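Local coordinates for biofilm-associated surface protein (Staphylococcus aureus, PDB 7C7U), which is a cell wall-anchored surface protein of biofilm formation, in which it probably acts as a switch that modulates functional amyloid assembly, at residues Leu454-Val465 and Thr475-Val486; Leu521-Asn532 and Ser593-Ala604. One frame throughout, in Å; residues are numbered along the deposited sequence.

Contact 1. Residues Leu454-Val465 and Thr475-Val486; sequences LKEGAATQTAKV and TATVNSDGTFSV
Three backbone hydrogen bonds join the antiparallel strands around Ala463 and Ala476. Ala463 N gives to Ala476 O at 2.8 Å, and Ala476 N returns the bond to Ala463 O. These two residues form a hydrogen-bonded pair. Thr462 with Thr477 and Lys464 with Thr475 are the non-hydrogen-bonded pairs beside it. The third bond, from Val478 N to Gln461 O, is 3.1 Å long. One water bridges Gln461 N and Val478 O and carries the link on just beyond the strands.

The apolar contacts lie on the face that carries Ala463. Its methyl CB sits 3.9 Å from Val478 CG2 and equally far from Val486 CG2. It also lies over one face of the Phe484 ring, offset toward the rim, 4.1 Å above the plane. Val465 CG2 meets Val486 CG1 at 3.7 Å. Leu454 reaches in from the preceding loop. Its CD1 rests 3.6 Å from Gly482 CA and also touches Val478 CG1. Ile500 of strand 494-501 touches Ala463 as well.

The other face carries Thr462, Lys464, Thr475 and Thr477. Beside it Thr460 CG2 meets Thr477 CG2 at 3.8 Å. Both methyls stand anti to the backbone N (chi1 to OG1 -77° and -62°). Thr462 CG2 touches Ala476 O. Lys464 CG passes Thr475 CG2, and its amine goes on to a salt bridge with Asp501.

Side chains tie the type I turn Asn479-Gly482. Asp481 OD1 accepts from both N and OG1 of Thr483, and Asn479 ND2 gives to the same OG1 at 2.7 Å. The Asx turn at Asp481 overlaps the end of the beta turn and runs on to Thr483. This is a beta hairpin followed by a tight turn that sends strand 483-487 across the hairpin's first strand, consistent with a beta sandwich.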
# COMPACT_ATOMS: atom_id res chain seq x y z
N LEU A 454 -9.62 10.14 16.67
CA LEU A 454 -8.29 9.59 16.51
C LEU A 454 -8.40 8.24 15.81
O LEU A 454 -9.17 7.37 16.24
CB LEU A 454 -7.57 9.41 17.85
CG LEU A 454 -7.39 10.68 18.69
CD1 LEU A 454 -6.85 10.34 20.08
CD2 LEU A 454 -6.49 11.70 17.98
N LYS A 455 -7.64 8.07 14.74
CA LYS A 455 -7.68 6.86 13.93
C LYS A 455 -6.52 5.93 14.30
O LYS A 455 -5.55 6.34 14.95
CB LYS A 455 -7.67 7.23 12.45
CG LYS A 455 -8.79 8.20 12.10
CD LYS A 455 -10.13 7.66 12.61
CE LYS A 455 -11.19 8.74 12.66
NZ LYS A 455 -12.56 8.20 12.90
N GLU A 456 -6.61 4.67 13.85
CA GLU A 456 -5.88 3.58 14.50
C GLU A 456 -4.37 3.84 14.56
O GLU A 456 -3.71 3.40 15.51
CB GLU A 456 -6.18 2.25 13.80
CG GLU A 456 -5.75 1.00 14.60
CD GLU A 456 -4.43 0.38 14.17
OE1 GLU A 456 -3.49 1.12 13.79
OE2 GLU A 456 -4.32 -0.87 14.22
N GLY A 457 -3.81 4.55 13.59
CA GLY A 457 -2.38 4.76 13.68
C GLY A 457 -1.93 6.03 14.37
O GLY A 457 -0.72 6.30 14.43
N ALA A 458 -2.86 6.82 14.90
CA ALA A 458 -2.52 8.14 15.42
C ALA A 458 -1.46 8.05 16.52
O ALA A 458 -1.44 7.11 17.32
CB ALA A 458 -3.77 8.84 15.95
N ALA A 459 -0.56 9.03 16.53
CA ALA A 459 0.41 9.22 17.59
C ALA A 459 -0.28 9.73 18.86
O ALA A 459 -1.48 10.00 18.89
CB ALA A 459 1.49 10.20 17.14
N THR A 460 0.49 9.84 19.94
CA THR A 460 -0.04 10.44 21.17
C THR A 460 -0.13 11.94 20.98
O THR A 460 0.86 12.60 20.65
CB THR A 460 0.84 10.08 22.37
OG1 THR A 460 0.57 8.73 22.76
CG2 THR A 460 0.52 11.01 23.55
N GLN A 461 -1.33 12.49 21.18
CA GLN A 461 -1.59 13.90 20.94
C GLN A 461 -1.54 14.68 22.25
O GLN A 461 -1.78 14.13 23.33
CB GLN A 461 -2.96 14.11 20.29
CG GLN A 461 -3.27 13.15 19.16
CD GLN A 461 -2.50 13.49 17.90
OE1 GLN A 461 -2.41 14.66 17.50
NE2 GLN A 461 -1.94 12.47 17.26
N THR A 462 -1.23 15.97 22.13
CA THR A 462 -1.31 16.92 23.22
C THR A 462 -2.34 17.99 22.87
O THR A 462 -2.27 18.61 21.80
CB THR A 462 0.05 17.56 23.52
OG1 THR A 462 0.99 16.52 23.82
CG2 THR A 462 -0.04 18.54 24.72
N ALA A 463 -3.29 18.21 23.77
CA ALA A 463 -4.29 19.25 23.60
C ALA A 463 -3.84 20.50 24.33
O ALA A 463 -3.33 20.44 25.45
CB ALA A 463 -5.66 18.80 24.13
N LYS A 464 -4.04 21.64 23.68
CA LYS A 464 -3.65 22.94 24.20
C LYS A 464 -4.84 23.88 24.10
O LYS A 464 -5.53 23.90 23.08
CB LYS A 464 -2.47 23.53 23.42
CG LYS A 464 -1.27 22.60 23.22
CD LYS A 464 -0.56 22.96 21.94
CE LYS A 464 0.74 22.23 21.75
NZ LYS A 464 1.29 22.57 20.40
N VAL A 465 -5.07 24.65 25.16
CA VAL A 465 -6.02 25.75 25.15
C VAL A 465 -5.22 27.05 25.01
O VAL A 465 -4.32 27.33 25.81
CB VAL A 465 -6.91 25.75 26.40
CG1 VAL A 465 -7.87 26.95 26.39
CG2 VAL A 465 -7.70 24.44 26.46
N THR A 475 -2.59 22.78 29.01
CA THR A 475 -2.22 21.66 28.15
C THR A 475 -2.53 20.34 28.85
O THR A 475 -2.51 20.25 30.09
CB THR A 475 -0.72 21.67 27.77
OG1 THR A 475 0.07 21.36 28.92
CG2 THR A 475 -0.30 23.02 27.20
N ALA A 476 -2.78 19.30 28.05
CA ALA A 476 -3.01 17.96 28.58
C ALA A 476 -2.72 16.93 27.50
O ALA A 476 -2.67 17.25 26.31
CB ALA A 476 -4.43 17.79 29.11
N THR A 477 -2.57 15.68 27.92
CA THR A 477 -2.46 14.57 26.99
C THR A 477 -3.85 14.05 26.64
O THR A 477 -4.66 13.77 27.53
CB THR A 477 -1.60 13.43 27.55
OG1 THR A 477 -0.28 13.90 27.80
CG2 THR A 477 -1.53 12.26 26.55
N VAL A 478 -4.12 13.92 25.34
CA VAL A 478 -5.37 13.33 24.89
C VAL A 478 -5.35 11.84 25.20
O VAL A 478 -4.37 11.15 24.91
CB VAL A 478 -5.58 13.59 23.38
CG1 VAL A 478 -6.99 13.16 22.95
CG2 VAL A 478 -5.32 15.04 23.05
N ASN A 479 -6.44 11.35 25.80
CA ASN A 479 -6.58 9.93 26.06
C ASN A 479 -6.69 9.16 24.75
O ASN A 479 -6.96 9.73 23.69
CB ASN A 479 -7.81 9.67 26.93
CG ASN A 479 -7.85 10.56 28.15
OD1 ASN A 479 -6.87 10.66 28.88
ND2 ASN A 479 -8.98 11.24 28.36
N SER A 480 -6.48 7.84 24.83
CA SER A 480 -6.45 7.06 23.59
C SER A 480 -7.82 7.03 22.92
O SER A 480 -7.89 6.92 21.69
CB SER A 480 -5.96 5.63 23.86
OG SER A 480 -7.00 4.82 24.35
N ASP A 481 -8.90 7.18 23.68
CA ASP A 481 -10.24 7.20 23.09
C ASP A 481 -10.62 8.57 22.50
O ASP A 481 -11.77 8.75 22.08
CB ASP A 481 -11.28 6.77 24.14
CG ASP A 481 -11.43 7.75 25.31
OD1 ASP A 481 -10.73 8.79 25.34
OD2 ASP A 481 -12.24 7.46 26.22
N GLY A 482 -9.69 9.52 22.44
CA GLY A 482 -9.97 10.82 21.88
C GLY A 482 -10.38 11.89 22.89
O GLY A 482 -10.31 13.07 22.56
N THR A 483 -10.83 11.50 24.08
CA THR A 483 -11.28 12.51 25.04
C THR A 483 -10.09 13.26 25.65
O THR A 483 -8.96 12.77 25.70
CB THR A 483 -12.09 11.87 26.17
OG1 THR A 483 -11.26 10.95 26.89
CG2 THR A 483 -13.31 11.17 25.63
N PHE A 484 -10.37 14.48 26.14
CA PHE A 484 -9.36 15.25 26.84
C PHE A 484 -10.00 16.14 27.91
O PHE A 484 -11.18 16.50 27.83
CB PHE A 484 -8.51 16.10 25.89
CG PHE A 484 -9.31 16.96 24.95
CD1 PHE A 484 -9.80 18.19 25.36
CD2 PHE A 484 -9.55 16.55 23.64
CE1 PHE A 484 -10.53 18.99 24.49
CE2 PHE A 484 -10.27 17.34 22.78
CZ PHE A 484 -10.76 18.56 23.20
N SER A 485 -9.19 16.49 28.90
CA SER A 485 -9.58 17.33 30.03
C SER A 485 -8.37 18.21 30.33
O SER A 485 -7.38 17.74 30.90
CB SER A 485 -9.98 16.50 31.24
OG SER A 485 -10.91 15.51 30.86
N VAL A 486 -8.42 19.46 29.87
CA VAL A 486 -7.32 20.40 30.01
C VAL A 486 -7.60 21.30 31.21
O VAL A 486 -8.61 22.02 31.22
CB VAL A 486 -7.14 21.25 28.74
CG1 VAL A 486 -5.98 22.21 28.93
CG2 VAL A 486 -6.95 20.36 27.48
O HOH W 1 -3.51 10.82 22.07

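Contact 2. Residues Leu521-Asn532 and Ser593-Ala604; sequences LPAPSINPVDDN and SDVSDQITVTDA
Two extended edge segments run side by side in the same general direction, 14° apart end to end, and close one edge of what is probably a small all-beta domain. They meet in a single backbone bridge, between Asp530 and Thr602. Thr602 N gives to Val529 O at 3.0 Å. Asp531 N gives to Thr602 O.

Elsewhere water links the backbones. One water joins Leu521 O to Asp594 N, a second Ile526 N to Asp597 O, and a third Val529 N to Thr600 O. Side chains make the direct contacts between the waters. Ile599 CG1 lies 3.4 Å from Ile526 O and 3.7 Å from Ile526 CB. In Ile599, chi1 (-67°) sets CG1 anti to the carbonyl carbon, against Ile526, and CG2 near Asn527 O and Pro528 CA. Val601 CG1 rests against Val529 O. Ser593 CB faces Pro522 O, and Ser593 OG lies 3.4 Å from Pro524 CD. Leu521 CD2 touches the backbone N of Ser593.

Acidic groups gather at and after the bridge. Asp531 OD1 takes the N-H of Ala604 at 3.1 Å, from above the carboxylate plane. Asp531 OD2 stands 3.6 Å from Asp603 OD1, a close pair of like charges that would probably favour a raised pKa. A water donates to both oxygens, weakly to Asp531. Asp530 OD1 accepts from Asn532 N in an Asx turn. The Ala604 methyl CB rests against the Asp530 carboxylate, 3.5 Å from CG.

Strand 525-526 pairs with strand 535-539, and strand 591-600 with strand 581-588. Ser593 OG gives to Asp594 O and accepts from Ala586 N. Ser596 OG bonds to Ser584 OG. Ile526 reaches both Ile536 and Ser584, so the contact lies where the two sheets meet.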
# COMPACT_ATOMS: atom_id res chain seq x y z
N LEU A 521 -25.35 30.20 30.69
CA LEU A 521 -25.45 28.74 30.68
C LEU A 521 -25.29 28.25 29.24
O LEU A 521 -26.27 28.17 28.49
CB LEU A 521 -26.77 28.27 31.29
CG LEU A 521 -26.99 26.76 31.31
CD1 LEU A 521 -25.86 26.04 32.04
CD2 LEU A 521 -28.35 26.42 31.91
N PRO A 522 -24.08 27.90 28.84
CA PRO A 522 -23.86 27.45 27.46
C PRO A 522 -24.46 26.07 27.22
O PRO A 522 -24.72 25.30 28.15
CB PRO A 522 -22.33 27.42 27.33
CG PRO A 522 -21.84 27.18 28.71
CD PRO A 522 -22.83 27.89 29.63
N ALA A 523 -24.68 25.77 25.95
CA ALA A 523 -25.14 24.45 25.57
C ALA A 523 -24.09 23.42 25.96
O ALA A 523 -22.89 23.70 25.90
CB ALA A 523 -25.42 24.38 24.07
N PRO A 524 -24.49 22.24 26.44
CA PRO A 524 -23.52 21.17 26.66
C PRO A 524 -23.11 20.53 25.33
O PRO A 524 -23.50 21.03 24.27
CB PRO A 524 -24.27 20.19 27.56
CG PRO A 524 -25.71 20.39 27.19
CD PRO A 524 -25.86 21.84 26.81
N SER A 525 -22.33 19.45 25.38
CA SER A 525 -21.99 18.67 24.20
C SER A 525 -21.96 17.19 24.56
O SER A 525 -21.86 16.82 25.73
CB SER A 525 -20.64 19.08 23.58
OG SER A 525 -19.56 18.87 24.48
N ILE A 526 -22.08 16.34 23.53
CA ILE A 526 -22.08 14.89 23.68
C ILE A 526 -20.87 14.33 22.94
O ILE A 526 -20.65 14.68 21.77
CB ILE A 526 -23.38 14.26 23.15
CG1 ILE A 526 -24.59 14.94 23.77
CG2 ILE A 526 -23.42 12.77 23.44
CD1 ILE A 526 -25.89 14.66 23.05
N ASN A 527 -20.11 13.46 23.60
CA ASN A 527 -19.01 12.79 22.91
C ASN A 527 -19.57 11.71 21.98
O ASN A 527 -20.66 11.19 22.21
CB ASN A 527 -18.03 12.18 23.91
CG ASN A 527 -17.21 13.22 24.64
OD1 ASN A 527 -17.24 14.40 24.31
ND2 ASN A 527 -16.44 12.76 25.62
N PRO A 528 -18.83 11.35 20.93
CA PRO A 528 -19.33 10.31 20.01
C PRO A 528 -19.70 9.03 20.75
O PRO A 528 -19.08 8.67 21.76
CB PRO A 528 -18.15 10.10 19.05
CG PRO A 528 -17.44 11.41 19.04
CD PRO A 528 -17.57 11.95 20.45
N VAL A 529 -20.75 8.36 20.27
CA VAL A 529 -21.29 7.16 20.90
C VAL A 529 -21.50 6.11 19.82
O VAL A 529 -22.09 6.40 18.78
CB VAL A 529 -22.62 7.45 21.63
CG1 VAL A 529 -23.19 6.18 22.23
CG2 VAL A 529 -22.44 8.54 22.70
N ASP A 530 -21.02 4.89 20.05
CA ASP A 530 -21.29 3.78 19.14
C ASP A 530 -22.13 2.72 19.84
O ASP A 530 -22.34 2.76 21.06
CB ASP A 530 -20.00 3.17 18.55
CG ASP A 530 -19.08 2.53 19.60
OD1 ASP A 530 -19.56 1.85 20.53
OD2 ASP A 530 -17.85 2.66 19.45
N ASP A 531 -22.61 1.75 19.05
CA ASP A 531 -23.54 0.73 19.51
C ASP A 531 -22.88 -0.35 20.36
O ASP A 531 -23.50 -1.40 20.59
CB ASP A 531 -24.27 0.09 18.32
CG ASP A 531 -23.33 -0.37 17.22
OD1 ASP A 531 -22.26 -0.94 17.53
OD2 ASP A 531 -23.67 -0.17 16.04
N ASN A 532 -21.64 -0.13 20.80
CA ASN A 532 -20.99 -0.97 21.79
C ASN A 532 -20.82 -0.25 23.12
O ASN A 532 -20.48 -0.89 24.12
CB ASN A 532 -19.63 -1.43 21.26
CG ASN A 532 -19.12 -2.70 21.94
OD1 ASN A 532 -19.91 -3.50 22.45
ND2 ASN A 532 -17.81 -2.89 21.94
N SER A 593 -30.21 25.86 29.03
CA SER A 593 -29.36 26.11 27.88
C SER A 593 -30.08 25.82 26.57
O SER A 593 -31.13 25.18 26.53
CB SER A 593 -28.11 25.24 27.95
OG SER A 593 -28.40 23.94 27.45
N ASP A 594 -29.48 26.30 25.48
CA ASP A 594 -29.83 25.85 24.15
C ASP A 594 -29.50 24.36 23.97
O ASP A 594 -28.78 23.75 24.77
CB ASP A 594 -29.10 26.68 23.09
CG ASP A 594 -29.65 28.08 22.98
OD1 ASP A 594 -30.83 28.28 23.32
OD2 ASP A 594 -28.90 28.98 22.54
N VAL A 595 -30.04 23.79 22.90
CA VAL A 595 -29.78 22.38 22.60
C VAL A 595 -28.36 22.22 22.08
O VAL A 595 -27.84 23.07 21.34
CB VAL A 595 -30.82 21.86 21.58
CG1 VAL A 595 -30.61 22.47 20.20
CG2 VAL A 595 -30.79 20.34 21.52
N SER A 596 -27.72 21.12 22.47
CA SER A 596 -26.40 20.82 21.94
C SER A 596 -26.48 20.43 20.47
O SER A 596 -27.55 20.13 19.93
CB SER A 596 -25.76 19.68 22.74
OG SER A 596 -26.44 18.45 22.52
N ASP A 597 -25.33 20.45 19.81
CA ASP A 597 -25.22 19.83 18.50
C ASP A 597 -25.63 18.37 18.59
O ASP A 597 -25.33 17.68 19.58
CB ASP A 597 -23.78 19.95 17.98
CG ASP A 597 -23.39 21.39 17.68
OD1 ASP A 597 -24.26 22.17 17.26
OD2 ASP A 597 -22.20 21.73 17.87
N GLN A 598 -26.33 17.89 17.57
CA GLN A 598 -26.77 16.51 17.57
C GLN A 598 -25.59 15.56 17.36
O GLN A 598 -24.59 15.91 16.73
CB GLN A 598 -27.83 16.28 16.50
CG GLN A 598 -27.29 16.19 15.07
CD GLN A 598 -28.34 15.68 14.09
OE1 GLN A 598 -29.48 16.15 14.07
NE2 GLN A 598 -27.95 14.70 13.27
N ILE A 599 -25.72 14.35 17.91
CA ILE A 599 -24.73 13.30 17.78
C ILE A 599 -25.45 12.03 17.34
O ILE A 599 -26.46 11.65 17.94
CB ILE A 599 -23.98 13.06 19.10
CG1 ILE A 599 -23.11 14.26 19.44
CG2 ILE A 599 -23.11 11.81 19.01
CD1 ILE A 599 -22.04 14.55 18.40
N THR A 600 -24.95 11.39 16.29
CA THR A 600 -25.54 10.17 15.76
C THR A 600 -24.72 8.97 16.22
O THR A 600 -23.49 8.95 16.07
CB THR A 600 -25.63 10.20 14.24
OG1 THR A 600 -26.37 11.35 13.83
CG2 THR A 600 -26.32 8.95 13.72
N VAL A 601 -25.40 7.96 16.77
CA VAL A 601 -24.71 6.75 17.19
C VAL A 601 -24.22 6.02 15.95
O VAL A 601 -24.94 5.88 14.95
CB VAL A 601 -25.63 5.87 18.04
CG1 VAL A 601 -24.89 4.62 18.53
CG2 VAL A 601 -26.19 6.67 19.22
N THR A 602 -22.97 5.56 15.99
CA THR A 602 -22.34 4.93 14.84
C THR A 602 -22.16 3.44 15.08
O THR A 602 -22.40 2.91 16.17
CB THR A 602 -20.99 5.58 14.53
OG1 THR A 602 -20.10 5.38 15.64
CG2 THR A 602 -21.16 7.07 14.25
N ASP A 603 -21.73 2.77 14.01
CA ASP A 603 -21.48 1.34 14.05
C ASP A 603 -20.10 1.10 14.66
O ASP A 603 -19.10 1.61 14.15
CB ASP A 603 -21.57 0.76 12.64
CG ASP A 603 -21.41 -0.74 12.62
OD1 ASP A 603 -22.38 -1.46 12.94
OD2 ASP A 603 -20.30 -1.20 12.28
N ALA A 604 -20.06 0.33 15.75
CA ALA A 604 -18.84 0.19 16.55
C ALA A 604 -17.70 -0.51 15.82
O ALA A 604 -16.58 -0.53 16.35
CB ALA A 604 -19.15 -0.55 17.85
O HOH W 2 -27.30 28.28 26.07
O HOH W 3 -22.84 17.91 21.25
O HOH W 4 -21.39 9.06 17.83
O HOH W 5 -22.97 -2.87 15.26

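In the fold
The two contacts follow one another along the chain, and neither encloses the other. Contact 1 closes the short loop of hairpin 462-466 and 472-477, then brings in strand 483-487. Strand 462-466 thus pairs with one outermost strand of the seven-stranded sheet and packs against the other. Strands 494-501 and 509-516 follow before contact 2 opens at Leu521. Contact 2 closes a much longer loop of 60 residues, which holds most of the following beta region. It ties the entry to that region to its C-terminal end. The centres of contact 1 and contact 2 are about 19 Å apart. Thr483 CG2 packs 3.5 Å from Asn527 ND2, where the seven-stranded sheet probably adjoins this beta region.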